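Local structure of aromatic-amino-acid:2-oxoglutarate transaminase (Candida albicans, 6HND) at residues D145-T150 against Y283-L288; G255-Q258 against F262-K265; I431-G436 against L491-A496. The protein probably transfers amino groups from aromatic amino acids, and perhaps from 2-aminoadipate, to 2-oxoglutarate, using pyridoxal 5'-phosphate as cofactor. All blocks are in the same frame, centred on the assembly; numbering follows the deposited sequence.

Contact 1. Residues D145-T150 against Y283-L288. With PLP (pyridoxal-5'-phosphate), chain E.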
ATOM      1  N   ASP B 145      -4.337 -14.036  17.761  1.00 36.42           N
ATOM      2  CA  ASP B 145      -5.115 -15.203  18.242  1.00 37.13           C
ATOM      3  C   ASP B 145      -4.945 -16.366  17.266  1.00 37.98           C
ATOM      4  O   ASP B 145      -4.756 -17.504  17.736  1.00 37.87           O
ATOM      5  CB  ASP B 145      -6.575 -14.802  18.453  1.00 38.28           C
ATOM      6  CG  ASP B 145      -6.770 -13.862  19.646  1.00 41.19           C
ATOM      7  OD1 ASP B 145      -5.812 -13.697  20.405  1.00 39.71           O
ATOM      8  OD2 ASP B 145      -7.880 -13.292  19.799  1.00 43.61           O
ATOM      9  N   PHE B 146      -4.978 -16.075  15.960  1.00 36.58           N
ATOM     10  CA  PHE B 146      -4.852 -17.056  14.857  1.00 35.27           C
ATOM     11  C   PHE B 146      -3.473 -17.696  14.916  1.00 36.32           C
ATOM     12  O   PHE B 146      -3.386 -18.921  14.761  1.00 39.57           O
ATOM     13  CB  PHE B 146      -5.095 -16.382  13.501  1.00 36.56           C
ATOM     14  CG  PHE B 146      -5.034 -17.306  12.312  1.00 35.53           C
ATOM     15  CD1 PHE B 146      -6.071 -18.187  12.040  1.00 37.10           C
ATOM     16  CD2 PHE B 146      -3.952 -17.274  11.446  1.00 38.34           C
ATOM     17  CE1 PHE B 146      -6.005 -19.044  10.952  1.00 36.25           C
ATOM     18  CE2 PHE B 146      -3.888 -18.134  10.361  1.00 37.68           C
ATOM     19  CZ  PHE B 146      -4.917 -19.010  10.109  1.00 35.35           C
ATOM     20  N   ILE B 147      -2.422 -16.881  15.079  1.00 39.63           N
ATOM     21  CA  ILE B 147      -1.010 -17.367  15.159  1.00 39.34           C
ATOM     22  C   ILE B 147      -0.812 -18.138  16.480  1.00 38.45           C
ATOM     23  O   ILE B 147      -0.152 -19.177  16.467  1.00 40.89           O
ATOM     24  CB  ILE B 147      -0.015 -16.210  14.949  1.00 38.44           C
ATOM     25  CG1 ILE B 147       0.168 -15.936  13.461  1.00 44.76           C
ATOM     26  CG2 ILE B 147       1.337 -16.460  15.587  1.00 41.16           C
ATOM     27  CD1 ILE B 147       1.034 -16.958  12.752  1.00 44.76           C
ATOM     28  N   ILE B 148      -1.400 -17.696  17.583  1.00 37.11           N
ATOM     29  CA  ILE B 148      -1.325 -18.465  18.856  1.00 42.34           C
ATOM     30  C   ILE B 148      -1.937 -19.857  18.608  1.00 39.64           C
ATOM     31  O   ILE B 148      -1.297 -20.842  18.981  1.00 41.54           O
ATOM     32  CB  ILE B 148      -1.988 -17.697  20.022  1.00 40.93           C
ATOM     33  CG1 ILE B 148      -1.180 -16.461  20.424  1.00 38.93           C
ATOM     34  CG2 ILE B 148      -2.217 -18.617  21.208  1.00 37.69           C
ATOM     35  CD1 ILE B 148      -1.910 -15.528  21.418  1.00 38.15           C
ATOM     36  N   ARG B 149      -3.083 -19.935  17.927  1.00 38.70           N
ATOM     37  CA  ARG B 149      -3.786 -21.222  17.664  1.00 39.21           C
ATOM     38  C   ARG B 149      -2.939 -22.122  16.734  1.00 38.49           C
ATOM     39  O   ARG B 149      -2.789 -23.320  17.038  1.00 33.63           O
ATOM     40  CB  ARG B 149      -5.184 -20.929  17.109  1.00 38.08           C
ATOM     41  CG  ARG B 149      -6.101 -22.145  17.036  1.00 41.57           C
ATOM     42  CD  ARG B 149      -6.698 -22.552  18.384  1.00 41.82           C
ATOM     43  NE  ARG B 149      -7.883 -23.389  18.224  1.00 41.04           N
ATOM     44  CZ  ARG B 149      -7.974 -24.682  18.555  1.00 44.58           C
ATOM     45  NH1 ARG B 149      -6.941 -25.335  19.060  1.00 42.08           N
ATOM     46  NH2 ARG B 149      -9.111 -25.327  18.359  1.00 43.73           N
ATOM     47  N   THR B 150      -2.389 -21.579  15.644  1.00 37.11           N
ATOM     48  CA  THR B 150      -1.811 -22.388  14.531  1.00 42.74           C
ATOM     49  C   THR B 150      -0.299 -22.575  14.676  1.00 35.93           C
ATOM     50  O   THR B 150       0.190 -23.647  14.264  1.00 35.58           O
ATOM     51  CB  THR B 150      -2.140 -21.780  13.155  1.00 41.40           C
ATOM     52  OG1 THR B 150      -1.526 -20.488  13.037  1.00 36.57           O
ATOM     53  CG2 THR B 150      -3.637 -21.689  12.945  1.00 38.01           C
ATOM     54  N   TYR B 283       0.106 -20.482   1.688  1.00 40.22           N
ATOM     55  CA  TYR B 283      -0.896 -21.588   1.558  1.00 46.06           C
ATOM     56  C   TYR B 283      -0.473 -22.856   2.318  1.00 42.04           C
ATOM     57  O   TYR B 283      -0.982 -23.936   1.963  1.00 39.75           O
ATOM     58  CB  TYR B 283      -1.139 -21.920   0.078  1.00 47.81           C
ATOM     59  CG  TYR B 283       0.089 -21.696  -0.760  1.00 45.71           C
ATOM     60  CD1 TYR B 283       1.289 -22.234  -0.351  1.00 42.66           C
ATOM     61  CD2 TYR B 283       0.069 -20.884  -1.883  1.00 43.51           C
ATOM     62  CE1 TYR B 283       2.449 -21.985  -1.048  1.00 46.32           C
ATOM     63  CE2 TYR B 283       1.232 -20.601  -2.579  1.00 48.37           C
ATOM     64  CZ  TYR B 283       2.428 -21.149  -2.144  1.00 47.87           C
ATOM     65  OH  TYR B 283       3.611 -20.948  -2.792  1.00 56.13           O
ATOM     66  N   GLY B 284       0.356 -22.723   3.360  1.00 38.40           N
ATOM     67  CA  GLY B 284       0.789 -23.837   4.219  1.00 36.15           C
ATOM     68  C   GLY B 284      -0.374 -24.390   5.016  1.00 37.12           C
ATOM     69  O   GLY B 284      -0.223 -25.467   5.614  1.00 37.53           O
ATOM     70  N   TYR B 285      -1.492 -23.673   5.061  1.00 33.65           N
ATOM     71  CA  TYR B 285      -2.713 -24.147   5.757  1.00 36.67           C
ATOM     72  C   TYR B 285      -3.437 -25.143   4.850  1.00 37.07           C
ATOM     73  O   TYR B 285      -4.182 -25.985   5.379  1.00 32.35           O
ATOM     74  CB  TYR B 285      -3.621 -23.001   6.202  1.00 34.60           C
ATOM     75  CG  TYR B 285      -2.965 -22.080   7.190  1.00 35.42           C
ATOM     76  CD1 TYR B 285      -2.738 -22.506   8.481  1.00 35.61           C
ATOM     77  CD2 TYR B 285      -2.575 -20.796   6.849  1.00 33.97           C
ATOM     78  CE1 TYR B 285      -2.133 -21.692   9.414  1.00 35.46           C
ATOM     79  CE2 TYR B 285      -1.967 -19.967   7.784  1.00 34.30           C
ATOM     80  CZ  TYR B 285      -1.735 -20.423   9.069  1.00 32.08           C
ATOM     81  OH  TYR B 285      -1.122 -19.669  10.020  1.00 32.66           O
ATOM     82  N   LEU B 286      -3.194 -25.076   3.537  1.00 38.30           N
ATOM     83  CA  LEU B 286      -3.816 -26.000   2.544  1.00 36.91           C
ATOM     84  C   LEU B 286      -2.974 -27.276   2.471  1.00 38.32           C
ATOM     85  O   LEU B 286      -2.234 -27.440   1.510  1.00 38.86           O
ATOM     86  CB  LEU B 286      -3.923 -25.274   1.205  1.00 38.34           C
ATOM     87  CG  LEU B 286      -4.675 -23.943   1.266  1.00 39.44           C
ATOM     88  CD1 LEU B 286      -4.592 -23.218  -0.069  1.00 40.10           C
ATOM     89  CD2 LEU B 286      -6.132 -24.133   1.699  1.00 40.52           C
ATOM     90  N   THR B 287      -3.058 -28.119   3.506  1.00 38.41           N
ATOM     91  CA  THR B 287      -2.293 -29.384   3.629  1.00 39.67           C
ATOM     92  C   THR B 287      -3.007 -30.412   2.748  1.00 39.95           C
ATOM     93  O   THR B 287      -4.244 -30.410   2.750  1.00 37.72           O
ATOM     94  CB  THR B 287      -2.154 -29.832   5.094  1.00 38.80           C
ATOM     95  OG1 THR B 287      -3.476 -30.011   5.616  1.00 38.07           O
ATOM     96  CG2 THR B 287      -1.400 -28.835   5.946  1.00 38.88           C
ATOM     97  N   LEU B 288      -2.258 -31.219   1.995  1.00 42.80           N
ATOM     98  CA  LEU B 288      -2.834 -32.156   0.994  1.00 42.28           C
ATOM     99  C   LEU B 288      -2.375 -33.565   1.331  1.00 40.86           C
ATOM    100  O   LEU B 288      -1.168 -33.800   1.389  1.00 44.88           O
ATOM    101  CB  LEU B 288      -2.368 -31.747  -0.407  1.00 43.33           C
ATOM    102  CG  LEU B 288      -2.513 -30.274  -0.766  1.00 40.00           C
ATOM    103  CD1 LEU B 288      -1.887 -29.997  -2.118  1.00 40.09           C
ATOM    104  CD2 LEU B 288      -3.968 -29.850  -0.755  1.00 40.53           C
TER
HETATM  105  N1  PLP E 601       5.022 -15.679  -1.983  1.00 39.90           N
HETATM  106  C2  PLP E 601       4.636 -16.815  -2.550  1.00 44.47           C
HETATM  107  C2A PLP E 601       5.490 -18.014  -2.314  1.00 44.21           C
HETATM  108  C3  PLP E 601       3.439 -16.878  -3.316  1.00 47.94           C
HETATM  109  O3  PLP E 601       3.068 -18.067  -3.881  1.00 45.93           O
HETATM  110  C4  PLP E 601       2.659 -15.705  -3.491  1.00 50.37           C
HETATM  111  C4A PLP E 601       1.364 -15.792  -4.205  1.00 56.35           C
HETATM  112  C5  PLP E 601       3.098 -14.522  -2.858  1.00 46.85           C
HETATM  113  C6  PLP E 601       4.273 -14.567  -2.148  1.00 45.98           C
HETATM  114  C5A PLP E 601       2.419 -13.189  -3.040  1.00 42.50           C
HETATM  115  O4P PLP E 601       1.181 -13.014  -2.301  1.00 42.56           O
HETATM  116  P   PLP E 601       0.426 -11.579  -2.330  1.00 38.00           P
HETATM  117  O1P PLP E 601       1.507 -10.506  -2.354  1.00 37.33           O
HETATM  118  O2P PLP E 601      -0.415 -11.666  -1.058  1.00 34.05           O
HETATM  119  O3P PLP E 601      -0.402 -11.557  -3.574  1.00 39.78           O
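A single side chain, Tyr285, carries this contact: it spans the gap from its loop and brings its phenol end up against Phe146 and Thr150, one turn apart on helix 137-151. The backbones stay well apart, with the closest pair of alpha carbons, those of Thr150 and Tyr285, 9.0 Å from each other. Phe146 and Tyr285 come from opposite directions and meet as an offset edge-to-face pair, the edge of Phe146 turned to the Tyr285 face, with centroids 5.1 Å apart and planes at 61°. The closest carbons are Phe146 CE2 and Tyr285 CZ, 3.4 Å apart. Phe146 is brought there by a chi1 of -178°, which sets CG opposite its own backbone N. Thr150 approaches at the ring's rim instead, its CB 3.7 Å from Tyr285 CE1. Its hydroxyl OG1 donates back to Phe146 O at 3.0 Å, from the opposite face of that carbonyl to the helical bond from Thr150 N, so two donors grip one oxygen and the threonine's rotation is fixed. The Tyr285 hydroxyl has its main partner outside these segments, in a hydrogen bond with Glu337 OE2 on strand 333-338. In the large domain of this fold-type-I aminotransferase, 283-288 follows strand 276-280 of the seven-stranded mixed sheet and starts with a type I turn, Tyr283 to Leu286. The turn holds both tyrosines and sends them different ways. While Tyr285 points to the helix, Tyr283 reaches the cofactor, its OH hydrogen-bonded to PLP O3 at 3.1 Å, as the equivalent tyrosine is in aspartate aminotransferase. The same PLP is also held by Thr338, Ser340 and Arg348, and by Tyr130 of the second subunit.

Contact 2. Residues G255-Q258 against F262-K265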
ATOM      1  N   GLY B 255       6.756 -27.131  -4.817  1.00 41.15           N
ATOM      2  CA  GLY B 255       5.691 -27.799  -4.037  1.00 35.71           C
ATOM      3  C   GLY B 255       6.216 -28.549  -2.822  1.00 39.32           C
ATOM      4  O   GLY B 255       5.388 -29.096  -2.104  1.00 42.65           O
ATOM      5  N   PHE B 256       7.533 -28.566  -2.558  1.00 38.21           N
ATOM      6  CA  PHE B 256       8.135 -29.312  -1.416  1.00 40.62           C
ATOM      7  C   PHE B 256       7.768 -28.661  -0.075  1.00 37.33           C
ATOM      8  O   PHE B 256       7.440 -27.460  -0.014  1.00 37.56           O
ATOM      9  CB  PHE B 256       9.656 -29.430  -1.549  1.00 45.85           C
ATOM     10  CG  PHE B 256      10.137 -30.302  -2.687  1.00 43.20           C
ATOM     11  CD1 PHE B 256       9.731 -31.618  -2.791  1.00 44.76           C
ATOM     12  CD2 PHE B 256      11.022 -29.815  -3.634  1.00 44.01           C
ATOM     13  CE1 PHE B 256      10.164 -32.421  -3.834  1.00 45.31           C
ATOM     14  CE2 PHE B 256      11.462 -30.622  -4.676  1.00 49.30           C
ATOM     15  CZ  PHE B 256      11.032 -31.924  -4.775  1.00 44.52           C
ATOM     16  N   THR B 257       7.772 -29.475   0.971  1.00 33.84           N
ATOM     17  CA  THR B 257       7.444 -29.083   2.359  1.00 36.08           C
ATOM     18  C   THR B 257       8.513 -29.635   3.296  1.00 36.29           C
ATOM     19  O   THR B 257       8.736 -30.873   3.284  1.00 41.02           O
ATOM     20  CB  THR B 257       6.065 -29.571   2.792  1.00 38.40           C
ATOM     21  OG1 THR B 257       5.118 -28.949   1.937  1.00 42.00           O
ATOM     22  CG2 THR B 257       5.748 -29.236   4.233  1.00 38.52           C
ATOM     23  N   GLN B 258       9.156 -28.744   4.053  1.00 37.02           N
ATOM     24  CA  GLN B 258      10.229 -29.111   5.007  1.00 37.87           C
ATOM     25  C   GLN B 258       9.562 -29.801   6.194  1.00 37.26           C
ATOM     26  O   GLN B 258       8.587 -29.232   6.723  1.00 35.24           O
ATOM     27  CB  GLN B 258      11.025 -27.879   5.453  1.00 36.12           C
ATOM     28  CG  GLN B 258      11.879 -27.263   4.360  1.00 33.67           C
ATOM     29  CD  GLN B 258      12.454 -25.937   4.796  1.00 34.40           C
ATOM     30  OE1 GLN B 258      12.443 -25.580   5.977  1.00 38.92           O
ATOM     31  NE2 GLN B 258      12.972 -25.195   3.841  1.00 28.37           N
ATOM     32  N   PHE B 262      13.805 -31.347   9.637  1.00 38.77           N
ATOM     33  CA  PHE B 262      14.554 -30.514   8.658  1.00 38.19           C
ATOM     34  C   PHE B 262      14.589 -29.049   9.131  1.00 36.05           C
ATOM     35  O   PHE B 262      15.651 -28.427   9.127  1.00 34.08           O
ATOM     36  CB  PHE B 262      13.945 -30.685   7.264  1.00 37.72           C
ATOM     37  CG  PHE B 262      14.758 -30.070   6.161  1.00 37.55           C
ATOM     38  CD1 PHE B 262      14.732 -28.699   5.937  1.00 42.21           C
ATOM     39  CD2 PHE B 262      15.565 -30.855   5.360  1.00 36.96           C
ATOM     40  CE1 PHE B 262      15.476 -28.130   4.908  1.00 40.50           C
ATOM     41  CE2 PHE B 262      16.318 -30.289   4.344  1.00 39.60           C
ATOM     42  CZ  PHE B 262      16.288 -28.926   4.133  1.00 42.37           C
ATOM     43  N   ARG B 263      13.454 -28.514   9.576  1.00 37.27           N
ATOM     44  CA  ARG B 263      13.372 -27.120  10.089  1.00 39.19           C
ATOM     45  C   ARG B 263      14.262 -26.941  11.327  1.00 38.39           C
ATOM     46  O   ARG B 263      14.866 -25.863  11.454  1.00 37.12           O
ATOM     47  CB  ARG B 263      11.933 -26.730  10.413  1.00 37.43           C
ATOM     48  CG  ARG B 263      11.030 -26.636   9.193  1.00 36.43           C
ATOM     49  CD  ARG B 263       9.565 -26.797   9.574  1.00 37.73           C
ATOM     50  NE  ARG B 263       8.811 -27.112   8.383  1.00 36.37           N
ATOM     51  CZ  ARG B 263       8.067 -26.252   7.705  1.00 39.01           C
ATOM     52  NH1 ARG B 263       7.874 -25.018   8.142  1.00 38.52           N
ATOM     53  NH2 ARG B 263       7.457 -26.662   6.610  1.00 42.28           N
ATOM     54  N   LYS B 264      14.365 -27.943  12.206  1.00 39.24           N
ATOM     55  CA  LYS B 264      15.218 -27.818  13.413  1.00 39.48           C
ATOM     56  C   LYS B 264      16.658 -27.660  12.956  1.00 39.17           C
ATOM     57  O   LYS B 264      17.351 -26.853  13.560  1.00 41.20           O
ATOM     58  CB  LYS B 264      15.036 -28.998  14.364  1.00 45.81           C
ATOM     59  CG  LYS B 264      13.646 -29.066  14.990  1.00 55.44           C
ATOM     60  CD  LYS B 264      13.555 -29.932  16.234  1.00 59.40           C
ATOM     61  CE  LYS B 264      12.142 -30.417  16.478  1.00 63.72           C
ATOM     62  NZ  LYS B 264      11.977 -30.892  17.869  1.00 75.73           N
ATOM     63  N   LYS B 265      17.076 -28.391  11.918  1.00 37.28           N
ATOM     64  CA  LYS B 265      18.475 -28.329  11.433  1.00 42.88           C
ATOM     65  C   LYS B 265      18.752 -26.968  10.781  1.00 37.91           C
ATOM     66  O   LYS B 265      19.830 -26.458  10.976  1.00 38.83           O
ATOM     67  CB  LYS B 265      18.767 -29.495  10.486  1.00 47.99           C
ATOM     68  CG  LYS B 265      18.612 -30.878  11.100  1.00 50.78           C
ATOM     69  CD  LYS B 265      19.378 -31.911  10.318  1.00 59.66           C
ATOM     70  CE  LYS B 265      18.548 -33.119   9.953  1.00 61.89           C
ATOM     71  NZ  LYS B 265      18.245 -33.940  11.142  1.00 56.28           N
TER
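Gln258 and Phe262 lie four residues apart, their alpha carbons 5.8 Å from each other, where the extended loop 255-258 runs into helix 260-272. The bend between them leaves the carbonyl of Gln258 facing the side chain of Arg263. That arginine takes the single oxygen side-on: NE donates to Gln258 O at 2.7 Å and NH2 to the same atom at 2.8 Å. The acceptor lies almost exactly in the guanidinium plane, but the two nitrogens use it differently, NH2 arriving on a lone pair in the carbonyl plane and NE from 54° above it. The arginine chain is extended from CG to NE, which carries the charged group back along the loop, and Thr249 OG1 is a further partner of NH2. This is the entry to the helix of a beta-alpha-beta unit, linking the parallel neighbours 243-246 and 276-280 of the large sheet. The Gln258 side chain meanwhile sets its CG and CD obliquely against CD1 and CE1 of the Phe262 ring, CG 3.6 Å from CD1, with amide and ring planes 45° apart. Gln258 OE1 is hydrogen-bonded to the OH of Tyr324 and also lies 3.7 Å from Arg263 CG.

Contact 3. Residues I431-G436 against L491-A496; sequences IDPKAG and LCYALA
Tyr493 holds CG between its backbone N and carbonyl carbon (chi1 46°), the crowded position, and this swings the ring off the end of strand 488-492 toward Gly436. With phi 91° and psi -143°, Gly436 for its part presents its carbonyl to the tyrosine. The two meet through the phenol end: OH donates a weak hydrogen bond to Gly436 O, 2.9 Å away, with that oxygen lying obliquely to the ring. Pro433 passes in the opposite direction and brings CG within 4.2 Å of the same Tyr493 hydroxyl, while Leu288 and Lys410 also pack on the tyrosine. Just beyond it, Ala494 N donates to Cys492 SG at 3.4 Å, a fairly straight bond across the turn leaving the strand. Cys492 and Ala494 make backbone hydrogen bonds with the second subunit, so this turn also belongs to the dimer interface. The CA of Gly436 lies about 4 Å from the nearest side-chain atom of the cofactor-binding Tyr283. Here the loop joining strands 428-430 and 438-443 meets the end of 488-492, at the strand ends of the antiparallel sheet found in the small domain of class I aminotransferases, beside the PLP site.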
ATOM      1  N   ILE B 431       6.234 -34.536  -8.880  1.00 46.37           N
ATOM      2  CA  ILE B 431       6.321 -34.481  -7.398  1.00 46.59           C
ATOM      3  C   ILE B 431       4.895 -34.326  -6.853  1.00 42.84           C
ATOM      4  O   ILE B 431       4.213 -33.396  -7.300  1.00 46.68           O
ATOM      5  CB  ILE B 431       7.228 -33.338  -6.921  1.00 48.15           C
ATOM      6  CG1 ILE B 431       8.568 -33.306  -7.666  1.00 54.94           C
ATOM      7  CG2 ILE B 431       7.414 -33.438  -5.413  1.00 49.36           C
ATOM      8  CD1 ILE B 431       9.344 -34.611  -7.599  1.00 59.57           C
ATOM      9  N   ASP B 432       4.502 -35.197  -5.922  1.00 36.34           N
ATOM     10  CA  ASP B 432       3.284 -35.082  -5.086  1.00 38.27           C
ATOM     11  C   ASP B 432       3.496 -33.977  -4.045  1.00 38.15           C
ATOM     12  O   ASP B 432       4.239 -34.162  -3.085  1.00 38.21           O
ATOM     13  CB  ASP B 432       2.945 -36.434  -4.454  1.00 37.00           C
ATOM     14  CG  ASP B 432       1.508 -36.552  -3.960  1.00 42.30           C
ATOM     15  OD1 ASP B 432       0.698 -35.631  -4.223  1.00 37.55           O
ATOM     16  OD2 ASP B 432       1.211 -37.559  -3.283  1.00 44.11           O
ATOM     17  N   PRO B 433       2.873 -32.781  -4.203  1.00 38.28           N
ATOM     18  CA  PRO B 433       2.985 -31.711  -3.208  1.00 38.97           C
ATOM     19  C   PRO B 433       2.206 -32.035  -1.930  1.00 37.51           C
ATOM     20  O   PRO B 433       1.151 -32.624  -2.029  1.00 34.19           O
ATOM     21  CB  PRO B 433       2.323 -30.519  -3.890  1.00 40.48           C
ATOM     22  CG  PRO B 433       1.255 -31.179  -4.774  1.00 40.54           C
ATOM     23  CD  PRO B 433       1.954 -32.416  -5.295  1.00 40.10           C
ATOM     24  N   LYS B 434       2.750 -31.629  -0.780  1.00 41.41           N
ATOM     25  CA  LYS B 434       2.174 -31.875   0.564  1.00 40.16           C
ATOM     26  C   LYS B 434       1.318 -30.692   0.977  1.00 40.15           C
ATOM     27  O   LYS B 434       0.553 -30.847   1.957  1.00 43.10           O
ATOM     28  CB  LYS B 434       3.280 -32.110   1.587  1.00 48.70           C
ATOM     29  CG  LYS B 434       4.104 -33.365   1.343  1.00 47.62           C
ATOM     30  CD  LYS B 434       4.705 -33.937   2.596  1.00 50.13           C
ATOM     31  CE  LYS B 434       6.162 -34.345   2.464  1.00 50.26           C
ATOM     32  NZ  LYS B 434       6.519 -34.854   1.124  1.00 46.04           N
ATOM     33  N   ALA B 435       1.380 -29.582   0.235  1.00 40.56           N
ATOM     34  CA  ALA B 435       0.541 -28.399   0.534  1.00 40.31           C
ATOM     35  C   ALA B 435       0.466 -27.471  -0.665  1.00 37.79           C
ATOM     36  O   ALA B 435       1.360 -27.548  -1.530  1.00 38.26           O
ATOM     37  CB  ALA B 435       1.074 -27.685   1.749  1.00 43.48           C
ATOM     38  N   GLY B 436      -0.592 -26.658  -0.701  1.00 39.87           N
ATOM     39  CA  GLY B 436      -0.719 -25.472  -1.573  1.00 39.26           C
ATOM     40  C   GLY B 436      -1.369 -25.769  -2.916  1.00 38.76           C
ATOM     41  O   GLY B 436      -2.330 -26.574  -2.950  1.00 34.76           O
ATOM     42  N   LEU B 491       2.964 -26.312 -12.409  1.00 36.86           N
ATOM     43  CA  LEU B 491       1.521 -26.406 -12.743  1.00 38.90           C
ATOM     44  C   LEU B 491       0.740 -25.857 -11.568  1.00 38.30           C
ATOM     45  O   LEU B 491       1.138 -26.163 -10.435  1.00 38.43           O
ATOM     46  CB  LEU B 491       1.146 -27.866 -12.990  1.00 41.42           C
ATOM     47  CG  LEU B 491       2.088 -28.643 -13.913  1.00 38.36           C
ATOM     48  CD1 LEU B 491       1.648 -30.093 -13.977  1.00 42.77           C
ATOM     49  CD2 LEU B 491       2.108 -28.026 -15.300  1.00 38.88           C
ATOM     50  N   CYS B 492      -0.285 -25.051 -11.843  1.00 37.39           N
ATOM     51  CA  CYS B 492      -1.223 -24.547 -10.827  1.00 41.32           C
ATOM     52  C   CYS B 492      -2.661 -24.959 -11.172  1.00 39.55           C
ATOM     53  O   CYS B 492      -3.122 -24.605 -12.275  1.00 42.09           O
ATOM     54  CB  CYS B 492      -1.116 -23.037 -10.679  1.00 41.88           C
ATOM     55  SG  CYS B 492      -2.283 -22.420  -9.443  1.00 42.15           S
ATOM     56  N   TYR B 493      -3.321 -25.648 -10.236  1.00 38.97           N
ATOM     57  CA  TYR B 493      -4.706 -26.197 -10.348  1.00 42.17           C
ATOM     58  C   TYR B 493      -5.678 -25.324  -9.539  1.00 41.11           C
ATOM     59  O   TYR B 493      -6.773 -25.777  -9.177  1.00 43.35           O
ATOM     60  CB  TYR B 493      -4.736 -27.663  -9.893  1.00 39.49           C
ATOM     61  CG  TYR B 493      -3.992 -27.917  -8.612  1.00 38.53           C
ATOM     62  CD1 TYR B 493      -4.593 -27.661  -7.387  1.00 41.53           C
ATOM     63  CD2 TYR B 493      -2.672 -28.329  -8.613  1.00 38.83           C
ATOM     64  CE1 TYR B 493      -3.920 -27.852  -6.193  1.00 39.09           C
ATOM     65  CE2 TYR B 493      -1.992 -28.568  -7.425  1.00 38.92           C
ATOM     66  CZ  TYR B 493      -2.618 -28.318  -6.217  1.00 38.66           C
ATOM     67  OH  TYR B 493      -1.956 -28.492  -5.050  1.00 39.15           O
ATOM     68  N   ALA B 494      -5.282 -24.085  -9.239  1.00 43.42           N
ATOM     69  CA  ALA B 494      -6.097 -23.138  -8.449  1.00 44.70           C
ATOM     70  C   ALA B 494      -7.045 -22.379  -9.379  1.00 40.26           C
ATOM     71  O   ALA B 494      -8.114 -21.985  -8.907  1.00 41.73           O
ATOM     72  CB  ALA B 494      -5.196 -22.199  -7.671  1.00 47.80           C
ATOM     73  N   LEU B 495      -6.677 -22.184 -10.647  1.00 41.08           N
ATOM     74  CA  LEU B 495      -7.375 -21.229 -11.548  1.00 46.40           C
ATOM     75  C   LEU B 495      -8.589 -21.915 -12.201  1.00 46.31           C
ATOM     76  O   LEU B 495      -9.621 -21.255 -12.382  1.00 49.04           O
ATOM     77  CB  LEU B 495      -6.402 -20.665 -12.598  1.00 51.45           C
ATOM     78  CG  LEU B 495      -6.350 -19.132 -12.709  1.00 59.11           C
ATOM     79  CD1 LEU B 495      -5.788 -18.709 -14.047  1.00 59.91           C
ATOM     80  CD2 LEU B 495      -7.712 -18.452 -12.480  1.00 60.33           C
ATOM     81  N   ALA B 496      -8.482 -23.189 -12.549  1.00 44.67           N
ATOM     82  CA  ALA B 496      -9.508 -23.904 -13.341  1.00 47.25           C
ATOM     83  C   ALA B 496     -10.896 -23.665 -12.739  1.00 45.16           C
ATOM     84  O   ALA B 496     -10.972 -23.626 -11.521  1.00 46.24           O
ATOM     85  CB  ALA B 496      -9.164 -25.371 -13.358  1.00 48.52           C
TER

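How the contacts relate
All three contacts are buried; of the protein segments, those of contact 3 alone touch the second subunit. Contacts 1 and 3 are joined by backbone hydrogen bonds, Leu288 N to Lys434 O at 2.8 Å and Leu286 O to Gly436 N at 2.9 Å, so the Tyr283 loop and the small-domain loop run side by side. Contact 2 meets contact 3, where Phe256 packs on Ile431, but not contact 1. Their chemistry differs with their place: contact 1 is aromatic, between a helix and a loop distant in sequence; contact 2 is a local charged grip on a carbonyl at a helix start; contact 3 pairs a weak phenol-to-carbonyl hydrogen bond with proline packing, between loop and strand end.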